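Local coordinates for protein cytochrome c2 (PDB 1VYD) that carries electrons through its covalently bound heme c, serving as electron donor to the oxidized bacteriochlorophyll in photosynthetic bacteria, at residues 69-74 with 80-85. The protein carries 1 engineered substitution. Numbering follows the deposited sequence.
Sequences EEDIAT and GAFLKE
The ring of Phe82 reaches across from helix 79-87 to meet Asp71 and Thr74, one turn apart on helix 69-77, in a pair of consecutive helices of the cytochrome c fold. Asp78 alone separates the two helices in sequence, and the backbones of 69-74 and 80-85 come nearest at Thr74 and Phe82, whose CA atoms are 7.1 Å apart. With CG anti to the backbone N (chi1 -177°), the phenyl group is carried out from its own helix toward the other. Thr74 comes in at the ring edge, near the ring plane: its methyl CG2 lies 4.0 Å from Phe82 CD1, and the two side chains cross at about a right angle. CG2 stands anti to the Thr74 backbone N, while OG1 lies beside that N and makes a weak bond to Glu70 O. Asp71 meets the ring through its methylene and, obliquely, its backbone carbonyl, with O 4.0 Å from Phe82 CE1; its carboxylate OD1 is hydrogen-bonded to Thr68 OG1. Phe65, from the loop before helix 69-77, touches both Asp71 and Phe82. The contact is small, burying 137 Å² in all, and the side-chain atoms that touch are all carbons. At the far end of the ring, Phe82 CZ rests 4.1 Å from Asp71 CB.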
ATOM      1  N   GLU A  69       8.480   2.106  -4.257  1.00 38.06           N
ATOM      2  CA  GLU A  69       7.531   2.913  -5.003  1.00 38.90           C
ATOM      3  C   GLU A  69       7.049   2.221  -6.269  1.00 39.13           C
ATOM      4  O   GLU A  69       5.847   2.281  -6.577  1.00 40.90           O
ATOM      5  CB  GLU A  69       8.193   4.223  -5.436  1.00 39.40           C
ATOM      6  CG  GLU A  69       8.360   5.156  -4.226  1.00 39.55           C
ATOM      7  CD  GLU A  69       8.918   6.490  -4.711  1.00 41.39           C
ATOM      8  OE1 GLU A  69       8.407   7.088  -5.684  1.00 41.50           O
ATOM      9  OE2 GLU A  69       9.940   6.891  -4.110  1.00 42.52           O
ATOM     10  N   GLU A  70       7.990   1.610  -6.981  1.00 39.38           N
ATOM     11  CA  GLU A  70       7.713   0.895  -8.225  1.00 38.61           C
ATOM     12  C   GLU A  70       6.844  -0.304  -7.931  1.00 37.04           C
ATOM     13  O   GLU A  70       5.920  -0.522  -8.710  1.00 41.18           O
ATOM     14  CB  GLU A  70       9.054   0.442  -8.859  1.00 44.46           C
ATOM     15  CG  GLU A  70       8.895  -0.182 -10.230  1.00 53.35           C
ATOM     16  CD  GLU A  70      10.166  -0.756 -10.822  1.00 59.50           C
ATOM     17  OE1 GLU A  70      10.937  -1.493 -10.132  1.00 61.74           O
ATOM     18  OE2 GLU A  70      10.392  -0.553 -12.057  1.00 62.54           O
ATOM     19  N   ASP A  71       7.093  -1.122  -6.902  1.00 32.55           N
ATOM     20  CA  ASP A  71       6.154  -2.164  -6.557  1.00 32.50           C
ATOM     21  C   ASP A  71       4.822  -1.582  -6.055  1.00 30.56           C
ATOM     22  O   ASP A  71       3.799  -2.213  -6.251  1.00 30.56           O
ATOM     23  CB  ASP A  71       6.676  -3.160  -5.514  1.00 34.66           C
ATOM     24  CG  ASP A  71       7.983  -3.772  -5.997  1.00 38.68           C
ATOM     25  OD1 ASP A  71       9.021  -3.676  -5.309  1.00 42.20           O
ATOM     26  OD2 ASP A  71       7.917  -4.362  -7.085  1.00 38.52           O
ATOM     27  N   ILE A  72       4.745  -0.472  -5.350  1.00 29.78           N
ATOM     28  CA  ILE A  72       3.433   0.034  -4.949  1.00 31.65           C
ATOM     29  C   ILE A  72       2.610   0.403  -6.176  1.00 32.76           C
ATOM     30  O   ILE A  72       1.436   0.004  -6.291  1.00 31.08           O
ATOM     31  CB  ILE A  72       3.580   1.243  -3.986  1.00 30.49           C
ATOM     32  CG1 ILE A  72       4.173   0.644  -2.683  1.00 29.01           C
ATOM     33  CG2 ILE A  72       2.211   1.884  -3.782  1.00 27.16           C
ATOM     34  CD1 ILE A  72       4.451   1.681  -1.629  1.00 30.98           C
ATOM     35  N   ALA A  73       3.253   1.168  -7.093  1.00 34.37           N
ATOM     36  CA  ALA A  73       2.657   1.540  -8.379  1.00 36.40           C
ATOM     37  C   ALA A  73       2.093   0.365  -9.151  1.00 36.07           C
ATOM     38  O   ALA A  73       1.026   0.528  -9.736  1.00 38.01           O
ATOM     39  CB  ALA A  73       3.716   2.077  -9.383  1.00 37.66           C
ATOM     40  N   THR A  74       2.767  -0.786  -9.177  1.00 34.76           N
ATOM     41  CA  THR A  74       2.199  -1.928  -9.932  1.00 33.67           C
ATOM     42  C   THR A  74       1.142  -2.641  -9.126  1.00 33.51           C
ATOM     43  O   THR A  74       0.199  -3.244  -9.645  1.00 31.42           O
ATOM     44  CB  THR A  74       3.306  -2.968 -10.233  1.00 34.97           C
ATOM     45  OG1 THR A  74       4.390  -2.374 -10.988  1.00 37.36           O
ATOM     46  CG2 THR A  74       2.770  -4.125 -11.040  1.00 35.84           C
ATOM     47  N   GLY A  80      -4.540  -8.286  -6.835  1.00 38.60           N
ATOM     48  CA  GLY A  80      -4.603  -9.751  -6.935  1.00 36.45           C
ATOM     49  C   GLY A  80      -3.671 -10.212  -8.041  1.00 37.66           C
ATOM     50  O   GLY A  80      -2.921 -11.184  -7.849  1.00 39.22           O
ATOM     51  N   ALA A  81      -3.490  -9.482  -9.142  1.00 37.15           N
ATOM     52  CA  ALA A  81      -2.552 -10.071 -10.152  1.00 38.22           C
ATOM     53  C   ALA A  81      -1.132  -9.980  -9.644  1.00 40.29           C
ATOM     54  O   ALA A  81      -0.230 -10.802  -9.813  1.00 43.13           O
ATOM     55  CB  ALA A  81      -2.666  -9.310 -11.478  1.00 37.08           C
ATOM     56  N   PHE A  82      -0.815  -8.872  -8.929  1.00 38.60           N
ATOM     57  CA  PHE A  82       0.509  -8.687  -8.381  1.00 35.83           C
ATOM     58  C   PHE A  82       0.864  -9.863  -7.485  1.00 34.94           C
ATOM     59  O   PHE A  82       1.960 -10.413  -7.572  1.00 32.94           O
ATOM     60  CB  PHE A  82       0.512  -7.400  -7.563  1.00 35.91           C
ATOM     61  CG  PHE A  82       1.879  -7.074  -6.995  1.00 34.66           C
ATOM     62  CD1 PHE A  82       2.794  -6.427  -7.804  1.00 33.97           C
ATOM     63  CD2 PHE A  82       2.200  -7.394  -5.701  1.00 32.23           C
ATOM     64  CE1 PHE A  82       4.037  -6.107  -7.299  1.00 32.88           C
ATOM     65  CE2 PHE A  82       3.446  -7.090  -5.189  1.00 31.03           C
ATOM     66  CZ  PHE A  82       4.347  -6.447  -5.979  1.00 31.94           C
ATOM     67  N   LEU A  83      -0.074 -10.153  -6.576  1.00 34.39           N
ATOM     68  CA  LEU A  83       0.203 -11.205  -5.599  1.00 35.43           C
ATOM     69  C   LEU A  83       0.419 -12.545  -6.300  1.00 37.62           C
ATOM     70  O   LEU A  83       1.428 -13.200  -5.964  1.00 35.35           O
ATOM     71  CB  LEU A  83      -0.865 -11.192  -4.506  1.00 32.66           C
ATOM     72  CG  LEU A  83      -0.814  -9.924  -3.630  1.00 34.15           C
ATOM     73  CD1 LEU A  83      -1.994  -9.857  -2.640  1.00 33.72           C
ATOM     74  CD2 LEU A  83       0.479  -9.791  -2.813  1.00 30.79           C
ATOM     75  N   LYS A  84      -0.462 -12.911  -7.243  1.00 38.85           N
ATOM     76  CA  LYS A  84      -0.280 -14.179  -7.979  1.00 41.87           C
ATOM     77  C   LYS A  84       1.103 -14.311  -8.620  1.00 42.29           C
ATOM     78  O   LYS A  84       1.808 -15.315  -8.412  1.00 43.46           O
ATOM     79  CB  LYS A  84      -1.319 -14.353  -9.106  1.00 39.90           C
ATOM     80  CG  LYS A  84      -2.731 -14.063  -8.631  1.00 40.05           C
ATOM     81  CD  LYS A  84      -3.772 -14.979  -9.241  1.00 43.83           C
ATOM     82  CE  LYS A  84      -5.169 -14.544  -8.801  1.00 46.05           C
ATOM     83  NZ  LYS A  84      -5.351 -13.201  -9.461  1.00 50.80           N
ATOM     84  N   GLU A  85       1.561 -13.321  -9.340  1.00 42.86           N
ATOM     85  CA  GLU A  85       2.889 -13.269  -9.913  1.00 46.89           C
ATOM     86  C   GLU A  85       4.063 -13.336  -8.942  1.00 47.68           C
ATOM     87  O   GLU A  85       4.932 -14.226  -9.078  1.00 46.10           O
ATOM     88  CB  GLU A  85       2.990 -11.993 -10.784  1.00 49.30           C
ATOM     89  CG  GLU A  85       4.190 -12.087 -11.704  1.00 56.98           C
ATOM     90  CD  GLU A  85       4.367 -10.929 -12.661  1.00 63.02           C
ATOM     91  OE1 GLU A  85       5.391 -10.185 -12.471  1.00 64.53           O
ATOM     92  OE2 GLU A  85       3.500 -10.808 -13.597  1.00 66.73           O
TER